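Local structure of UPF0311 protein CA_C3321 (3G7G) at residues 51-62 / 73-82; 116-124 / 137-145. The protein is of unknown function but folds as an eight-stranded antiparallel beta-barrel of the DUF3237 family and assembles from four copies. One frame throughout, in Å; residues are numbered along the deposited sequence.

Contact 1. Residues 51-62 / 73-82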
loop_
_atom_site.group_PDB
_atom_site.type_symbol
_atom_site.label_atom_id
_atom_site.label_comp_id
_atom_site.label_asym_id
_atom_site.label_seq_id
_atom_site.Cartn_x
_atom_site.Cartn_y
_atom_site.Cartn_z
ATOM N N PHE A 51 26.178 -2.275 13.643
ATOM C CA PHE A 51 24.816 -2.687 13.395
ATOM C C PHE A 51 24.736 -4.194 13.503
ATOM O O PHE A 51 24.697 -4.873 12.484
ATOM C CB PHE A 51 24.359 -2.196 12.002
ATOM C CG PHE A 51 22.897 -1.944 11.910
ATOM C CD1 PHE A 51 22.390 -0.660 12.068
ATOM C CD2 PHE A 51 22.015 -2.996 11.666
ATOM C CE1 PHE A 51 21.037 -0.425 12.005
ATOM C CE2 PHE A 51 20.624 -2.773 11.577
ATOM C CZ PHE A 51 20.133 -1.491 11.752
ATOM N N ASN A 52 24.708 -4.705 14.741
ATOM C CA ASN A 52 24.751 -6.147 15.021
ATOM C C ASN A 52 23.588 -6.598 15.914
ATOM O O ASN A 52 23.330 -5.999 16.954
ATOM C CB ASN A 52 26.117 -6.493 15.636
ATOM C CG ASN A 52 27.292 -6.117 14.698
ATOM O OD1 ASN A 52 27.490 -6.723 13.638
ATOM N ND2 ASN A 52 28.058 -5.103 15.089
ATOM N N GLY A 53 22.836 -7.614 15.490
ATOM C CA GLY A 53 21.693 -8.055 16.272
ATOM C C GLY A 53 21.099 -9.345 15.784
ATOM O O GLY A 53 21.781 -10.170 15.179
ATOM N N LYS A 54 19.809 -9.526 16.066
ATOM C CA LYS A 54 19.116 -10.742 15.716
ATOM C C LYS A 54 17.717 -10.393 15.214
ATOM O O LYS A 54 17.190 -9.325 15.510
ATOM C CB LYS A 54 19.033 -11.694 16.914
ATOM C CG LYS A 54 18.008 -11.254 17.973
ATOM C CD LYS A 54 18.193 -11.924 19.352
ATOM C CE LYS A 54 17.817 -13.431 19.346
ATOM N NZ LYS A 54 18.379 -14.153 20.600
ATOM N N VAL A 55 17.154 -11.294 14.424
ATOM C CA VAL A 55 15.752 -11.239 14.040
ATOM C C VAL A 55 14.886 -11.734 15.190
ATOM O O VAL A 55 15.227 -12.697 15.856
ATOM C CB VAL A 55 15.514 -12.110 12.821
ATOM C CG1 VAL A 55 14.074 -12.160 12.476
ATOM C CG2 VAL A 55 16.361 -11.584 11.615
ATOM N N LEU A 56 13.751 -11.071 15.412
ATOM C CA LEU A 56 12.824 -11.427 16.507
ATOM C C LEU A 56 11.756 -12.429 16.013
ATOM O O LEU A 56 11.666 -12.690 14.823
ATOM C CB LEU A 56 12.169 -10.151 17.043
ATOM C CG LEU A 56 13.046 -9.135 17.764
ATOM C CD1 LEU A 56 12.297 -7.810 18.087
ATOM C CD2 LEU A 56 13.622 -9.762 19.060
ATOM N N PRO A 57 10.963 -13.015 16.926
ATOM C CA PRO A 57 9.864 -13.900 16.471
ATOM C C PRO A 57 8.785 -13.146 15.696
ATOM O O PRO A 57 8.696 -11.927 15.779
ATOM C CB PRO A 57 9.283 -14.444 17.780
ATOM C CG PRO A 57 10.388 -14.186 18.853
ATOM C CD PRO A 57 11.019 -12.920 18.398
ATOM N N GLY A 58 7.991 -13.868 14.932
ATOM C CA GLY A 58 6.809 -13.287 14.286
ATOM C C GLY A 58 6.922 -13.004 12.805
ATOM O O GLY A 58 5.979 -12.527 12.213
ATOM N N GLY A 59 8.086 -13.294 12.228
ATOM C CA GLY A 59 8.404 -12.931 10.861
ATOM C C GLY A 59 7.817 -13.882 9.845
ATOM O O GLY A 59 7.923 -15.108 9.959
ATOM N N ILE A 60 7.177 -13.307 8.843
ATOM C CA ILE A 60 6.620 -14.058 7.737
ATOM C C ILE A 60 6.915 -13.326 6.423
ATOM O O ILE A 60 6.741 -12.106 6.347
ATOM C CB ILE A 60 5.102 -14.172 7.884
ATOM C CG1 ILE A 60 4.758 -15.161 9.005
ATOM C CG2 ILE A 60 4.466 -14.602 6.562
ATOM C CD1 ILE A 60 5.010 -16.648 8.618
ATOM N N ASP A 61 7.371 -14.065 5.412
ATOM C CA ASP A 61 7.385 -13.578 4.041
ATOM C C ASP A 61 6.160 -14.117 3.276
ATOM O O ASP A 61 6.005 -15.322 3.091
ATOM C CB ASP A 61 8.672 -13.966 3.328
ATOM C CG ASP A 61 8.888 -13.174 2.031
ATOM O OD1 ASP A 61 7.972 -12.411 1.634
ATOM O OD2 ASP A 61 9.957 -13.309 1.393
ATOM N N SER A 62 5.255 -13.225 2.898
ATOM C CA SER A 62 4.141 -13.577 2.063
ATOM C C SER A 62 4.548 -13.407 0.596
ATOM O O SER A 62 4.918 -12.322 0.173
ATOM C CB SER A 62 2.947 -12.721 2.385
ATOM O OG SER A 62 1.839 -13.191 1.669
ATOM N N LEU A 73 7.389 -10.651 -3.450
ATOM C CA LEU A 73 7.679 -10.912 -2.049
ATOM C C LEU A 73 7.312 -9.728 -1.162
ATOM O O LEU A 73 7.605 -8.589 -1.507
ATOM C CB LEU A 73 9.195 -11.151 -1.884
ATOM C CG LEU A 73 9.705 -12.302 -2.750
ATOM C CD1 LEU A 73 10.773 -11.822 -3.654
ATOM C CD2 LEU A 73 10.207 -13.491 -1.905
ATOM N N SER A 74 6.689 -10.019 -0.017
ATOM C CA SER A 74 6.399 -9.016 1.010
ATOM C C SER A 74 6.612 -9.608 2.384
ATOM O O SER A 74 5.777 -10.389 2.882
ATOM C CB SER A 74 4.987 -8.470 0.847
ATOM O OG SER A 74 4.743 -7.367 1.752
ATOM N N ALA A 75 7.725 -9.255 3.000
ATOM C CA ALA A 75 8.117 -9.768 4.344
ATOM C C ALA A 75 7.895 -8.758 5.463
ATOM O O ALA A 75 8.117 -7.575 5.276
ATOM C CB ALA A 75 9.619 -10.249 4.355
ATOM N N ARG A 76 7.351 -9.210 6.592
ATOM C CA ARG A 76 7.208 -8.372 7.753
ATOM C C ARG A 76 7.833 -9.087 8.905
ATOM O O ARG A 76 7.364 -10.184 9.297
ATOM C CB ARG A 76 5.756 -8.142 8.101
ATOM C CG ARG A 76 4.961 -7.470 7.036
ATOM C CD ARG A 76 3.510 -7.461 7.439
ATOM N NE ARG A 76 2.765 -6.510 6.655
ATOM C CZ ARG A 76 1.468 -6.321 6.742
ATOM N NH1 ARG A 76 0.761 -7.033 7.579
ATOM N NH2 ARG A 76 0.880 -5.402 5.985
ATOM N N TYR A 77 8.862 -8.455 9.461
ATOM C CA TYR A 77 9.602 -8.972 10.591
ATOM C C TYR A 77 10.352 -7.832 11.277
ATOM O O TYR A 77 10.268 -6.683 10.848
ATOM C CB TYR A 77 10.552 -10.071 10.123
ATOM C CG TYR A 77 11.570 -9.656 9.091
ATOM C CD1 TYR A 77 12.866 -9.319 9.455
ATOM C CD2 TYR A 77 11.255 -9.654 7.747
ATOM C CE1 TYR A 77 13.799 -8.957 8.493
ATOM C CE2 TYR A 77 12.172 -9.266 6.791
ATOM C CZ TYR A 77 13.445 -8.931 7.161
ATOM O OH TYR A 77 14.364 -8.570 6.182
ATOM N N ALA A 78 11.110 -8.146 12.333
ATOM C CA ALA A 78 11.722 -7.143 13.188
ATOM C C ALA A 78 13.051 -7.668 13.667
ATOM O O ALA A 78 13.294 -8.884 13.716
ATOM C CB ALA A 78 10.838 -6.834 14.385
ATOM N N ILE A 79 13.920 -6.737 13.977
ATOM C CA ILE A 79 15.222 -7.090 14.483
ATOM C C ILE A 79 15.406 -6.340 15.775
ATOM O O ILE A 79 14.774 -5.317 16.006
ATOM C CB ILE A 79 16.356 -6.802 13.487
ATOM C CG1 ILE A 79 16.429 -5.354 13.049
ATOM C CG2 ILE A 79 16.172 -7.586 12.197
ATOM C CD1 ILE A 79 17.523 -5.155 12.015
ATOM N N ARG A 80 16.254 -6.892 16.628
ATOM C CA ARG A 80 16.653 -6.289 17.856
ATOM C C ARG A 80 18.147 -6.172 17.817
ATOM O O ARG A 80 18.832 -7.174 17.661
ATOM C CB ARG A 80 16.278 -7.185 19.000
ATOM C CG ARG A 80 16.786 -6.675 20.343
ATOM C CD ARG A 80 15.696 -6.703 21.334
ATOM N NE ARG A 80 15.145 -5.378 21.428
ATOM C CZ ARG A 80 13.861 -5.086 21.473
ATOM N NH1 ARG A 80 12.919 -6.022 21.356
ATOM N NH2 ARG A 80 13.523 -3.824 21.571
ATOM N N LEU A 81 18.643 -4.953 17.981
ATOM C CA LEU A 81 20.056 -4.719 18.037
ATOM C C LEU A 81 20.611 -4.922 19.444
ATOM O O LEU A 81 19.884 -4.894 20.432
ATOM C CB LEU A 81 20.383 -3.321 17.542
ATOM C CG LEU A 81 19.988 -3.006 16.108
ATOM C CD1 LEU A 81 20.703 -1.722 15.670
ATOM C CD2 LEU A 81 20.364 -4.164 15.208
ATOM N N ASP A 82 21.921 -5.084 19.500
ATOM C CA ASP A 82 22.620 -5.383 20.719
ATOM C C ASP A 82 22.612 -4.215 21.724
ATOM O O ASP A 82 22.847 -4.435 22.882
ATOM C CB ASP A 82 24.058 -5.808 20.400
ATOM C CG ASP A 82 24.844 -4.720 19.692
ATOM O OD1 ASP A 82 24.204 -3.711 19.259
ATOM O OD2 ASP A 82 26.086 -4.887 19.556
HETATM O O HOH W 1 24.527 -2.825 16.817
HETATM O O HOH W 2 10.190 -10.790 13.369
HETATM O O HOH W 3 4.998 -11.250 10.104
HETATM O O HOH W 4 4.072 -10.999 5.743
#
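Leu81 sets its CD1 methyl over the centre of the Phe51 ring, 3.9 Å from the ring centroid and only 12° off the normal, a clear CH-pi contact. Ile79 meets the same ring differently: its CD1 comes to the rim at CE2, near the ring plane, and the two side chains stand about at right angles. The phenyl reaches both because CG lies opposite the backbone N (chi1 -151°), which swings its far end back to the neighbouring strand; Phe15 stacks on it too. Flat and branched groups thus fit one buried layer, where Val55 CG2 also meets Ile79 CG2. Leu56, on the other face, sets CD2 against Arg80 CB at 3.7 Å, the two side chains crossing at a slant, with Leu56 CD1 near NH1 while NH2 bonds to Gly84 O.

This is an antiparallel beta hairpin whose pairing is interrupted. Lys54 and Arg80 exchange two backbone bonds, and Leu56 N gives Ala78 O a nearly straight one of 2.8 Å; the register then slips by two residues before Ile60 pairs with Arg76. In the slip, glycine lets Gly59 CA come within 3.7 Å of Tyr77 CB, and one water joins Leu56 O to Ala78 N while another takes Gly58 O and Arg76 O. Farther on, Asp61 lies beside Ala75 CB, its OD2 held by Gln63. Chemically, Phe51, Val55, Ile79 and Leu81 give one end apolar packing, whereas Ser74 and Arg76, on the opposite face, bond to the second subunit, Arg76 NE also bridging to Glu90.

Contact 2. Residues 116-124 / 137-145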
loop_
_atom_site.group_PDB
_atom_site.type_symbol
_atom_site.label_atom_id
_atom_site.label_comp_id
_atom_site.label_asym_id
_atom_site.label_seq_id
_atom_site.Cartn_x
_atom_site.Cartn_y
_atom_site.Cartn_z
ATOM N N TYR A 116 19.140 -16.153 -10.321
ATOM C CA TYR A 116 18.110 -15.223 -9.846
ATOM C C TYR A 116 18.443 -13.727 -9.961
ATOM O O TYR A 116 19.566 -13.312 -9.705
ATOM C CB TYR A 116 17.792 -15.509 -8.388
ATOM C CG TYR A 116 17.099 -16.829 -8.123
ATOM C CD1 TYR A 116 15.755 -16.998 -8.385
ATOM C CD2 TYR A 116 17.792 -17.885 -7.545
ATOM C CE1 TYR A 116 15.106 -18.198 -8.102
ATOM C CE2 TYR A 116 17.169 -19.089 -7.254
ATOM C CZ TYR A 116 15.837 -19.248 -7.545
ATOM O OH TYR A 116 15.243 -20.454 -7.266
ATOM N N TYR A 117 17.453 -12.946 -10.387
ATOM C CA TYR A 117 17.347 -11.533 -10.059
ATOM C C TYR A 117 16.489 -11.449 -8.798
ATOM O O TYR A 117 15.335 -11.822 -8.827
ATOM C CB TYR A 117 16.665 -10.775 -11.181
ATOM C CG TYR A 117 16.502 -9.303 -10.918
ATOM C CD1 TYR A 117 17.523 -8.427 -11.221
ATOM C CD2 TYR A 117 15.323 -8.782 -10.354
ATOM C CE1 TYR A 117 17.398 -7.090 -10.966
ATOM C CE2 TYR A 117 15.192 -7.452 -10.093
ATOM C CZ TYR A 117 16.232 -6.601 -10.428
ATOM O OH TYR A 117 16.154 -5.241 -10.196
ATOM N N PHE A 118 17.045 -10.944 -7.710
ATOM C CA PHE A 118 16.369 -10.963 -6.425
ATOM C C PHE A 118 16.654 -9.619 -5.709
ATOM O O PHE A 118 17.704 -9.437 -5.128
ATOM C CB PHE A 118 16.866 -12.213 -5.671
ATOM C CG PHE A 118 16.135 -12.525 -4.403
ATOM C CD1 PHE A 118 16.619 -13.531 -3.568
ATOM C CD2 PHE A 118 14.976 -11.833 -4.022
ATOM C CE1 PHE A 118 15.975 -13.839 -2.368
ATOM C CE2 PHE A 118 14.348 -12.123 -2.815
ATOM C CZ PHE A 118 14.848 -13.143 -1.994
ATOM N N ARG A 119 15.727 -8.667 -5.854
ATOM C CA ARG A 119 15.892 -7.315 -5.345
ATOM C C ARG A 119 14.631 -6.843 -4.681
ATOM O O ARG A 119 13.533 -7.178 -5.123
ATOM C CB ARG A 119 16.219 -6.367 -6.495
ATOM C CG ARG A 119 17.471 -6.751 -7.280
ATOM C CD ARG A 119 18.643 -6.568 -6.423
ATOM N NE ARG A 119 19.906 -6.674 -7.129
ATOM C CZ ARG A 119 20.702 -7.723 -7.078
ATOM N NH1 ARG A 119 20.352 -8.803 -6.388
ATOM N NH2 ARG A 119 21.853 -7.699 -7.730
ATOM N N THR A 120 14.796 -6.037 -3.639
ATOM C CA THR A 120 13.691 -5.563 -2.821
ATOM C C THR A 120 13.939 -4.132 -2.292
ATOM O O THR A 120 15.071 -3.616 -2.302
ATOM C CB THR A 120 13.392 -6.519 -1.602
ATOM O OG1 THR A 120 14.281 -6.234 -0.527
ATOM C CG2 THR A 120 13.555 -7.953 -1.959
ATOM N N ILE A 121 12.848 -3.504 -1.857
ATOM C CA ILE A 121 12.852 -2.211 -1.234
ATOM C C ILE A 121 12.316 -2.374 0.220
ATOM O O ILE A 121 11.140 -2.641 0.434
ATOM C CB ILE A 121 11.973 -1.205 -1.967
ATOM C CG1 ILE A 121 12.273 -1.110 -3.469
ATOM C CG2 ILE A 121 12.104 0.173 -1.305
ATOM C CD1 ILE A 121 13.619 -0.660 -3.845
ATOM N N PRO A 122 13.202 -2.221 1.218
ATOM C CA PRO A 122 12.784 -2.165 2.615
ATOM C C PRO A 122 12.328 -0.772 3.101
ATOM O O PRO A 122 12.905 0.269 2.697
ATOM C CB PRO A 122 14.025 -2.620 3.350
ATOM C CG PRO A 122 15.156 -2.049 2.479
ATOM C CD PRO A 122 14.657 -2.070 1.073
ATOM N N THR A 123 11.278 -0.806 3.933
ATOM C CA THR A 123 10.759 0.300 4.727
ATOM C C THR A 123 11.019 -0.042 6.190
ATOM O O THR A 123 10.703 -1.175 6.636
ATOM C CB THR A 123 9.225 0.422 4.496
ATOM O OG1 THR A 123 8.977 0.688 3.111
ATOM C CG2 THR A 123 8.587 1.527 5.305
ATOM N N PHE A 124 11.545 0.922 6.949
ATOM C CA PHE A 124 11.829 0.736 8.353
ATOM C C PHE A 124 10.982 1.584 9.287
ATOM O O PHE A 124 10.599 2.697 8.957
ATOM C CB PHE A 124 13.288 1.030 8.653
ATOM C CG PHE A 124 14.248 0.206 7.848
ATOM C CD1 PHE A 124 14.471 -1.115 8.136
ATOM C CD2 PHE A 124 14.900 0.755 6.767
ATOM C CE1 PHE A 124 15.375 -1.857 7.364
ATOM C CE2 PHE A 124 15.780 0.028 6.032
ATOM C CZ PHE A 124 16.016 -1.261 6.316
ATOM N N HIS A 137 15.465 7.828 4.707
ATOM C CA HIS A 137 16.225 7.528 3.511
ATOM C C HIS A 137 15.523 6.435 2.705
ATOM O O HIS A 137 14.686 5.656 3.246
ATOM C CB HIS A 137 17.602 7.031 3.864
ATOM C CG HIS A 137 18.468 8.057 4.494
ATOM N ND1 HIS A 137 19.461 8.718 3.802
ATOM C CD2 HIS A 137 18.485 8.552 5.753
ATOM C CE1 HIS A 137 20.068 9.558 4.622
ATOM N NE2 HIS A 137 19.489 9.483 5.807
ATOM N N ILE A 138 15.865 6.396 1.416
ATOM C CA ILE A 138 15.513 5.272 0.536
ATOM C C ILE A 138 16.624 4.217 0.578
ATOM O O ILE A 138 17.837 4.525 0.644
ATOM C CB ILE A 138 15.176 5.722 -0.923
ATOM C CG1 ILE A 138 13.954 6.647 -0.937
ATOM C CG2 ILE A 138 14.929 4.513 -1.860
ATOM C CD1 ILE A 138 12.726 6.080 -0.436
ATOM N N PHE A 139 16.185 2.971 0.547
ATOM C CA PHE A 139 17.052 1.806 0.642
ATOM C C PHE A 139 16.710 0.773 -0.426
ATOM O O PHE A 139 15.566 0.660 -0.883
ATOM C CB PHE A 139 16.840 1.091 1.981
ATOM C CG PHE A 139 17.297 1.861 3.174
ATOM C CD1 PHE A 139 18.506 1.575 3.777
ATOM C CD2 PHE A 139 16.500 2.843 3.709
ATOM C CE1 PHE A 139 18.911 2.258 4.882
ATOM C CE2 PHE A 139 16.895 3.541 4.820
ATOM C CZ PHE A 139 18.116 3.260 5.397
ATOM N N VAL A 140 17.726 0.011 -0.791
ATOM C CA VAL A 140 17.599 -1.106 -1.696
ATOM C C VAL A 140 18.249 -2.301 -1.025
ATOM O O VAL A 140 19.299 -2.173 -0.379
ATOM C CB VAL A 140 18.326 -0.853 -3.031
ATOM C CG1 VAL A 140 18.332 -2.112 -3.851
ATOM C CG2 VAL A 140 17.672 0.256 -3.814
ATOM N N CYS A 141 17.621 -3.456 -1.199
ATOM C CA CYS A 141 18.131 -4.706 -0.661
ATOM C C CYS A 141 18.450 -5.717 -1.791
ATOM O O CYS A 141 17.642 -5.958 -2.680
ATOM C CB CYS A 141 17.093 -5.234 0.325
ATOM S SG CYS A 141 17.369 -6.839 1.016
ATOM N N CYS A 142 19.675 -6.241 -1.778
ATOM C CA CYS A 142 20.105 -7.301 -2.692
ATOM C C CYS A 142 20.110 -8.608 -1.943
ATOM O O CYS A 142 20.778 -8.722 -0.923
ATOM C CB CYS A 142 21.519 -7.020 -3.211
ATOM S SG CYS A 142 21.573 -5.554 -4.266
ATOM N N ALA A 143 19.373 -9.592 -2.445
ATOM C CA ALA A 143 19.196 -10.838 -1.739
ATOM C C ALA A 143 19.674 -11.984 -2.607
ATOM O O ALA A 143 19.780 -11.835 -3.832
ATOM C CB ALA A 143 17.747 -11.036 -1.352
ATOM N N SER A 144 19.983 -13.104 -1.956
ATOM C CA SER A 144 20.255 -14.390 -2.636
ATOM C C SER A 144 19.857 -15.588 -1.802
ATOM O O SER A 144 19.525 -15.452 -0.622
ATOM C CB SER A 144 21.737 -14.506 -2.985
ATOM O OG SER A 144 22.548 -13.914 -1.983
ATOM N N ARG A 145 19.905 -16.770 -2.420
ATOM C CA ARG A 145 19.952 -18.057 -1.668
ATOM C C ARG A 145 21.341 -18.721 -1.663
ATOM O O ARG A 145 21.728 -19.373 -0.683
ATOM C CB ARG A 145 18.915 -19.033 -2.193
ATOM C CG ARG A 145 17.584 -18.880 -1.507
ATOM C CD ARG A 145 16.743 -17.863 -2.243
ATOM N NE ARG A 145 16.117 -18.466 -3.417
ATOM C CZ ARG A 145 14.977 -19.157 -3.393
ATOM N NH1 ARG A 145 14.479 -19.661 -4.521
ATOM N NH2 ARG A 145 14.326 -19.354 -2.248
HETATM O O HOH W 5 12.970 2.431 1.057
#
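With chi1 at -171°, Phe118 swings its CG away from the backbone N and lays the ring flat over Ala143, whose CB sits 3.4 Å from the ring centroid, almost on the normal. Alanine suits the place because its single methyl lets the ring come this close. Arg119 turns the other way: CG lies opposite the carbonyl carbon, and a bend at chi2 (-68°) carries the chain across to the neighbouring strand, with one face of the guanidinium over Cys142 SG, 3.5 Å from NE. NH1 then bonds to the arginine's own neighbour, Phe118 O, from above the carbonyl plane, while Ala143 N reaches that oxygen from the opposite face; NE, buried here, has no partner.

The two strands are antiparallel neighbours in the closed eight-stranded barrel. Thr120 and Cys141 exchange a pair of backbone bonds, Cys141 N to Thr120 O being the shorter at 2.8 Å, and the OG1 of Thr120 goes on to Asn91 on the preceding strand. Pro122, with no N-H to give, contributes its ring instead: CG rests 3.6 Å from Phe139 CB. Beyond it Phe124 points its edge at the face of Phe139, a T-shaped pair with centroids 4.9 Å apart and planes at 81°. At the far end Arg145, bent at chi2 and chi3, brings NH1 to Tyr116 OH in a weak bond of 3.0 Å.

From the N terminus, the chain first runs through strands 11-30 and 34-47. Contact 1 then closes a short loop, pairing strand 53-65 with strand 71-81 as the third and fourth staves of the barrel. Strand 86-96 and helix 102-107 follow before contact 2 closes the next loop, joining strand 117-126 to strand 139-144, the sixth and seventh staves. The two loops lie in series, neither enclosing nor crossing the other, and strand 86-96 stands between them in the sheet. Their centres are about 14 Å apart, yet they meet directly where Leu73 CD1 packs against Phe118 CE2 at 3.7 Å. Strand 150-157 follows contact 2 and completes the closure.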